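Local coordinates for diacylglycerol lipase (Aspergillus oryzae, PDB 5XK2), which probably hydrolyses the ester bonds of mono- and diacylglycerols, as a class 3 lipase of the alpha/beta-hydrolase fold, at residues K82-F88 and D144-V150; Q23-A27 and N48-V52. One frame throughout, in Å; residues are numbered along the deposited sequence.

Both contacts are largely buried, but they hold different layers of the fold. Contact 1 joins two parallel neighbours, strands 83-89 and 146-152, within the central sheet; contact 2 joins helix 14-27, which lies against that sheet, to the short helix 50-55 farther out. Their centres are about 14 Å apart, and Tyr24 links them: its CD1 lies 3.8 Å from CG1 of Val85, and its CB 3.9 Å from CG1 of Val150. The chemistry differs accordingly. Backbone bonds and aliphatic side chains make contact 1, with charges at its exposed end, whereas in contact 2 a glutamine side chain provides both direct hydrogen bonds.

Contact 1: residues K82-F88 and D144-V150; sequences KAIVVAF and DYKIVVV
Backbone bonds come first: Ile84, Val86 and Phe88 of one strand alternate with Lys146, Val148 and Val150 of the other, each offering its N-H to the neighbouring strand. The run of six opens with Lys146 N to Lys82 O, 148° at the hydrogen, and ends with Phe88 N to Val150 O at 3.0 Å. Bonds in the middle are straighter, that from Val148 N to Ile84 O reaching 173°.

The aliphatic side chains divide between the two faces of the sheet. On the face of Ala83, Val85 and Ala87, CG1 of Val150 packs against CB of Ala87 at 3.6 Å and CG1 of Val85 at 3.7 Å; a chi1 of 59° swings this methyl between the backbone N and the carbonyl carbon, over the adjacent strand. Trp21 and Tyr24 of helix 14-27 cover Val85 here. On the other face CG1 of Val149 meets the edge of the Phe88 ring at CE2, 3.8 Å away, while helices 118-138 and 154-168 also pack on Phe88.

Aromatic and charged contacts close the exposed end. The Tyr145 ring lies flat against Lys82, whose CA sits over the ring centre, 3.7 Å from the centroid, in a CH-pi contact; Asn79 holds the hydroxyl. The lysine chain runs on past CE1 and bends at chi3, carrying NZ to within 2.7 Å of Asp144 OD2. This salt bridge uses the syn side of the carboxylate, out of its plane.

Parallel strands joined by a long connection that includes helix 118-138 form a beta-alpha-beta crossover of the alpha/beta-hydrolase fold, and strand 146-152 leads into the turn holding Gly151, Ser153 and Gly155, probably the nucleophile elbow.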
loop_
_atom_site.group_PDB
_atom_site.type_symbol
_atom_site.label_atom_id
_atom_site.label_comp_id
_atom_site.label_asym_id
_atom_site.label_seq_id
_atom_site.Cartn_x
_atom_site.Cartn_y
_atom_site.Cartn_z
ATOM N N LYS A 82 -17.013 -30.941 7.962
ATOM C CA LYS A 82 -18.384 -30.611 8.346
ATOM C C LYS A 82 -18.519 -29.156 8.742
ATOM O O LYS A 82 -18.929 -28.823 9.858
ATOM C CB LYS A 82 -18.874 -31.546 9.455
ATOM C CG LYS A 82 -19.132 -32.935 8.896
ATOM C CD LYS A 82 -19.627 -33.912 9.938
ATOM C CE LYS A 82 -21.081 -33.669 10.292
ATOM N NZ LYS A 82 -21.565 -34.739 11.208
ATOM N N ALA A 83 -18.139 -28.290 7.811
ATOM C CA ALA A 83 -18.179 -26.860 8.033
ATOM C C ALA A 83 -18.743 -26.139 6.836
ATOM O O ALA A 83 -18.452 -26.502 5.702
ATOM C CB ALA A 83 -16.774 -26.332 8.338
ATOM N N ILE A 84 -19.527 -25.107 7.110
ATOM C CA ILE A 84 -19.903 -24.132 6.097
ATOM C C ILE A 84 -18.988 -22.961 6.343
ATOM O O ILE A 84 -18.916 -22.457 7.456
ATOM C CB ILE A 84 -21.363 -23.688 6.201
ATOM C CG1 ILE A 84 -22.320 -24.893 6.130
ATOM C CG2 ILE A 84 -21.669 -22.620 5.138
ATOM C CD1 ILE A 84 -22.170 -25.733 4.883
ATOM N N VAL A 85 -18.271 -22.543 5.313
ATOM C CA VAL A 85 -17.264 -21.510 5.467
ATOM C C VAL A 85 -17.686 -20.241 4.741
ATOM O O VAL A 85 -17.982 -20.281 3.550
ATOM C CB VAL A 85 -15.912 -21.989 4.909
ATOM C CG1 VAL A 85 -14.866 -20.912 5.102
ATOM C CG2 VAL A 85 -15.492 -23.291 5.586
ATOM N N VAL A 86 -17.723 -19.129 5.463
ATOM C CA VAL A 86 -17.977 -17.819 4.890
ATOM C C VAL A 86 -16.647 -17.073 4.939
ATOM O O VAL A 86 -16.151 -16.777 6.022
ATOM C CB VAL A 86 -19.063 -17.046 5.683
ATOM C CG1 VAL A 86 -19.346 -15.694 5.017
ATOM C CG2 VAL A 86 -20.340 -17.888 5.808
ATOM N N ALA A 87 -16.062 -16.785 3.780
ATOM C CA ALA A 87 -14.715 -16.245 3.755
ATOM C C ALA A 87 -14.693 -14.922 3.017
ATOM O O ALA A 87 -15.330 -14.780 1.964
ATOM C CB ALA A 87 -13.760 -17.247 3.098
ATOM N N PHE A 88 -13.945 -13.959 3.549
ATOM C CA PHE A 88 -13.885 -12.615 2.970
ATOM C C PHE A 88 -12.483 -12.165 2.599
ATOM O O PHE A 88 -11.541 -12.368 3.362
ATOM C CB PHE A 88 -14.419 -11.562 3.939
ATOM C CG PHE A 88 -15.822 -11.775 4.374
ATOM C CD1 PHE A 88 -16.888 -11.213 3.659
ATOM C CD2 PHE A 88 -16.093 -12.485 5.534
ATOM C CE1 PHE A 88 -18.194 -11.384 4.100
ATOM C CE2 PHE A 88 -17.406 -12.679 5.972
ATOM C CZ PHE A 88 -18.462 -12.118 5.247
ATOM N N ASP A 144 -25.942 -30.104 11.090
ATOM C CA ASP A 144 -25.033 -30.107 12.240
ATOM C C ASP A 144 -23.656 -29.514 11.943
ATOM O O ASP A 144 -22.743 -29.656 12.747
ATOM C CB ASP A 144 -24.878 -31.523 12.795
ATOM C CG ASP A 144 -24.284 -32.479 11.794
ATOM O OD1 ASP A 144 -24.291 -32.163 10.582
ATOM O OD2 ASP A 144 -23.831 -33.562 12.217
ATOM N N TYR A 145 -23.480 -28.916 10.769
ATOM C CA TYR A 145 -22.178 -28.354 10.406
ATOM C C TYR A 145 -21.818 -27.115 11.211
ATOM O O TYR A 145 -22.703 -26.325 11.591
ATOM C CB TYR A 145 -22.144 -27.994 8.906
ATOM C CG TYR A 145 -21.960 -29.157 7.948
ATOM C CD1 TYR A 145 -22.493 -30.414 8.215
ATOM C CD2 TYR A 145 -21.260 -28.988 6.764
ATOM C CE1 TYR A 145 -22.323 -31.476 7.342
ATOM C CE2 TYR A 145 -21.081 -30.045 5.871
ATOM C CZ TYR A 145 -21.615 -31.290 6.172
ATOM O OH TYR A 145 -21.462 -32.340 5.318
ATOM N N LYS A 146 -20.520 -26.932 11.462
ATOM C CA LYS A 146 -20.031 -25.678 12.015
ATOM C C LYS A 146 -20.197 -24.587 10.993
ATOM O O LYS A 146 -20.161 -24.840 9.792
ATOM C CB LYS A 146 -18.554 -25.770 12.397
ATOM C CG LYS A 146 -18.244 -26.748 13.490
ATOM C CD LYS A 146 -16.861 -26.483 14.068
ATOM C CE LYS A 146 -15.782 -27.249 13.338
ATOM N NZ LYS A 146 -15.493 -26.695 11.992
ATOM N N ILE A 147 -20.377 -23.368 11.469
ATOM C CA ILE A 147 -20.334 -22.203 10.594
ATOM C C ILE A 147 -19.060 -21.431 10.909
ATOM O O ILE A 147 -18.908 -20.910 12.012
ATOM C CB ILE A 147 -21.561 -21.308 10.765
ATOM C CG1 ILE A 147 -22.824 -22.059 10.310
ATOM C CG2 ILE A 147 -21.408 -20.041 9.941
ATOM C CD1 ILE A 147 -24.103 -21.280 10.532
ATOM N N VAL A 148 -18.141 -21.388 9.944
ATOM C CA VAL A 148 -16.842 -20.744 10.136
ATOM C C VAL A 148 -16.759 -19.480 9.302
ATOM O O VAL A 148 -17.033 -19.514 8.091
ATOM C CB VAL A 148 -15.672 -21.672 9.730
ATOM C CG1 VAL A 148 -14.336 -20.909 9.785
ATOM C CG2 VAL A 148 -15.623 -22.918 10.608
ATOM N N VAL A 149 -16.395 -18.377 9.944
ATOM C CA VAL A 149 -16.293 -17.075 9.284
ATOM C C VAL A 149 -14.831 -16.653 9.369
ATOM O O VAL A 149 -14.270 -16.563 10.454
ATOM C CB VAL A 149 -17.208 -16.026 9.936
ATOM C CG1 VAL A 149 -17.069 -14.683 9.237
ATOM C CG2 VAL A 149 -18.682 -16.510 9.872
ATOM N N VAL A 150 -14.214 -16.430 8.213
ATOM C CA VAL A 150 -12.760 -16.345 8.164
ATOM C C VAL A 150 -12.314 -15.277 7.180
ATOM O O VAL A 150 -12.977 -15.011 6.173
ATOM C CB VAL A 150 -12.155 -17.729 7.779
ATOM C CG1 VAL A 150 -12.668 -18.192 6.433
ATOM C CG2 VAL A 150 -10.612 -17.721 7.805
#

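Contact 2: residues Q23-A27 and N48-V52; sequences QYAAA and NCPDV
Gln23 reaches from helix 14-27 to the N-terminus of helix 50-55, where Cys49 holds the N-cap position and the glutamine oxygen takes an N-H of the first turn. At the root, Gln23 CB rests on Val52 CG2 at 3.6 Å and on Cys49 CB. CG passes beside the Asn48 carbonyl oxygen, and with chi2 at 175° the chain stays extended, carrying the amide to the start of helix 50-55. OE1 accepts from Asp51 N at 2.8 Å, in the carbonyl plane. NE2 gives a nearly straight bond, 167° at the hydrogen, to Asp51 OD2, using that oxygen's anti lone pair. Residue 51 is thus gripped at both backbone and side chain, which fixes the rotation of the amide, though amide and carboxylate planes stand 51° apart.

Next to this grip, Val52 CG2 sits over the centre of the Tyr24 ring, 3.7 Å from the centroid; Ser57 and Asp78 hold the tyrosine hydroxyl. Cys49 is also joined by a disulfide to Cys44. At the far end ND2 of Asn48, which also hydrogen-bonds His274 O, donates to a water at 3.1 Å, and that water donates to Ala26 O at 2.8 Å.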
loop_
_atom_site.group_PDB
_atom_site.type_symbol
_atom_site.label_atom_id
_atom_site.label_comp_id
_atom_site.label_asym_id
_atom_site.label_seq_id
_atom_site.Cartn_x
_atom_site.Cartn_y
_atom_site.Cartn_z
ATOM N N GLN A 23 -6.049 -21.236 5.322
ATOM C CA GLN A 23 -6.037 -21.589 3.905
ATOM C C GLN A 23 -7.327 -21.175 3.197
ATOM O O GLN A 23 -7.331 -20.933 1.984
ATOM C CB GLN A 23 -5.792 -23.090 3.734
ATOM C CG GLN A 23 -4.395 -23.522 4.174
ATOM C CD GLN A 23 -4.229 -25.010 4.097
ATOM O OE1 GLN A 23 -4.569 -25.616 3.088
ATOM N NE2 GLN A 23 -3.750 -25.620 5.181
ATOM N N TYR A 24 -8.437 -21.086 3.936
ATOM C CA TYR A 24 -9.644 -20.522 3.338
ATOM C C TYR A 24 -9.500 -19.022 3.122
ATOM O O TYR A 24 -9.962 -18.492 2.115
ATOM C CB TYR A 24 -10.884 -20.816 4.198
ATOM C CG TYR A 24 -11.383 -22.232 4.055
ATOM C CD1 TYR A 24 -12.156 -22.607 2.956
ATOM C CD2 TYR A 24 -11.083 -23.197 5.015
ATOM C CE1 TYR A 24 -12.615 -23.897 2.819
ATOM C CE2 TYR A 24 -11.534 -24.503 4.885
ATOM C CZ TYR A 24 -12.305 -24.845 3.789
ATOM O OH TYR A 24 -12.772 -26.129 3.625
ATOM N N ALA A 25 -8.880 -18.336 4.077
ATOM C CA ALA A 25 -8.532 -16.939 3.877
ATOM C C ALA A 25 -7.657 -16.764 2.644
ATOM O O ALA A 25 -7.882 -15.868 1.838
ATOM C CB ALA A 25 -7.810 -16.391 5.122
ATOM N N ALA A 26 -6.675 -17.648 2.496
ATOM C CA ALA A 26 -5.779 -17.600 1.340
ATOM C C ALA A 26 -6.564 -17.747 0.037
ATOM O O ALA A 26 -6.296 -17.065 -0.952
ATOM C CB ALA A 26 -4.715 -18.697 1.439
ATOM N N ALA A 27 -7.554 -18.636 0.049
ATOM C CA ALA A 27 -8.347 -18.896 -1.136
ATOM C C ALA A 27 -9.164 -17.674 -1.600
ATOM O O ALA A 27 -9.484 -17.575 -2.783
ATOM C CB ALA A 27 -9.267 -20.095 -0.883
ATOM N N ASN A 48 -1.179 -22.560 -2.095
ATOM C CA ASN A 48 -1.198 -22.305 -0.654
ATOM C C ASN A 48 -2.491 -22.701 0.049
ATOM O O ASN A 48 -2.693 -22.300 1.208
ATOM C CB ASN A 48 -0.852 -20.838 -0.349
ATOM C CG ASN A 48 -1.804 -19.872 -0.967
ATOM O OD1 ASN A 48 -2.617 -20.232 -1.824
ATOM N ND2 ASN A 48 -1.715 -18.609 -0.543
ATOM N N CYS A 49 -3.395 -23.419 -0.633
ATOM C CA CYS A 49 -4.483 -24.049 0.144
ATOM C C CYS A 49 -4.641 -25.551 -0.099
ATOM O O CYS A 49 -5.750 -26.045 -0.378
ATOM C CB CYS A 49 -5.817 -23.319 -0.131
ATOM S SG CYS A 49 -6.541 -23.429 -1.798
ATOM N N PRO A 50 -3.551 -26.317 0.105
ATOM C CA PRO A 50 -3.603 -27.736 -0.232
ATOM C C PRO A 50 -4.609 -28.524 0.603
ATOM O O PRO A 50 -5.181 -29.478 0.088
ATOM C CB PRO A 50 -2.183 -28.225 0.071
ATOM C CG PRO A 50 -1.665 -27.272 1.119
ATOM C CD PRO A 50 -2.250 -25.944 0.706
ATOM N N ASP A 51 -4.804 -28.165 1.866
ATOM C CA ASP A 51 -5.711 -28.954 2.684
ATOM C C ASP A 51 -7.181 -28.631 2.410
ATOM O O ASP A 51 -8.060 -29.474 2.617
ATOM C CB ASP A 51 -5.346 -28.769 4.153
ATOM C CG ASP A 51 -3.939 -29.261 4.437
ATOM O OD1 ASP A 51 -3.638 -30.433 4.084
ATOM O OD2 ASP A 51 -3.124 -28.476 4.954
ATOM N N VAL A 52 -7.444 -27.421 1.926
ATOM C CA VAL A 52 -8.785 -27.084 1.429
ATOM C C VAL A 52 -9.103 -27.956 0.201
ATOM O O VAL A 52 -10.190 -28.540 0.098
ATOM C CB VAL A 52 -8.889 -25.580 1.067
ATOM C CG1 VAL A 52 -10.207 -25.281 0.325
ATOM C CG2 VAL A 52 -8.740 -24.706 2.322
HETATM O O HOH W 1 -3.620 -16.268 -1.104
#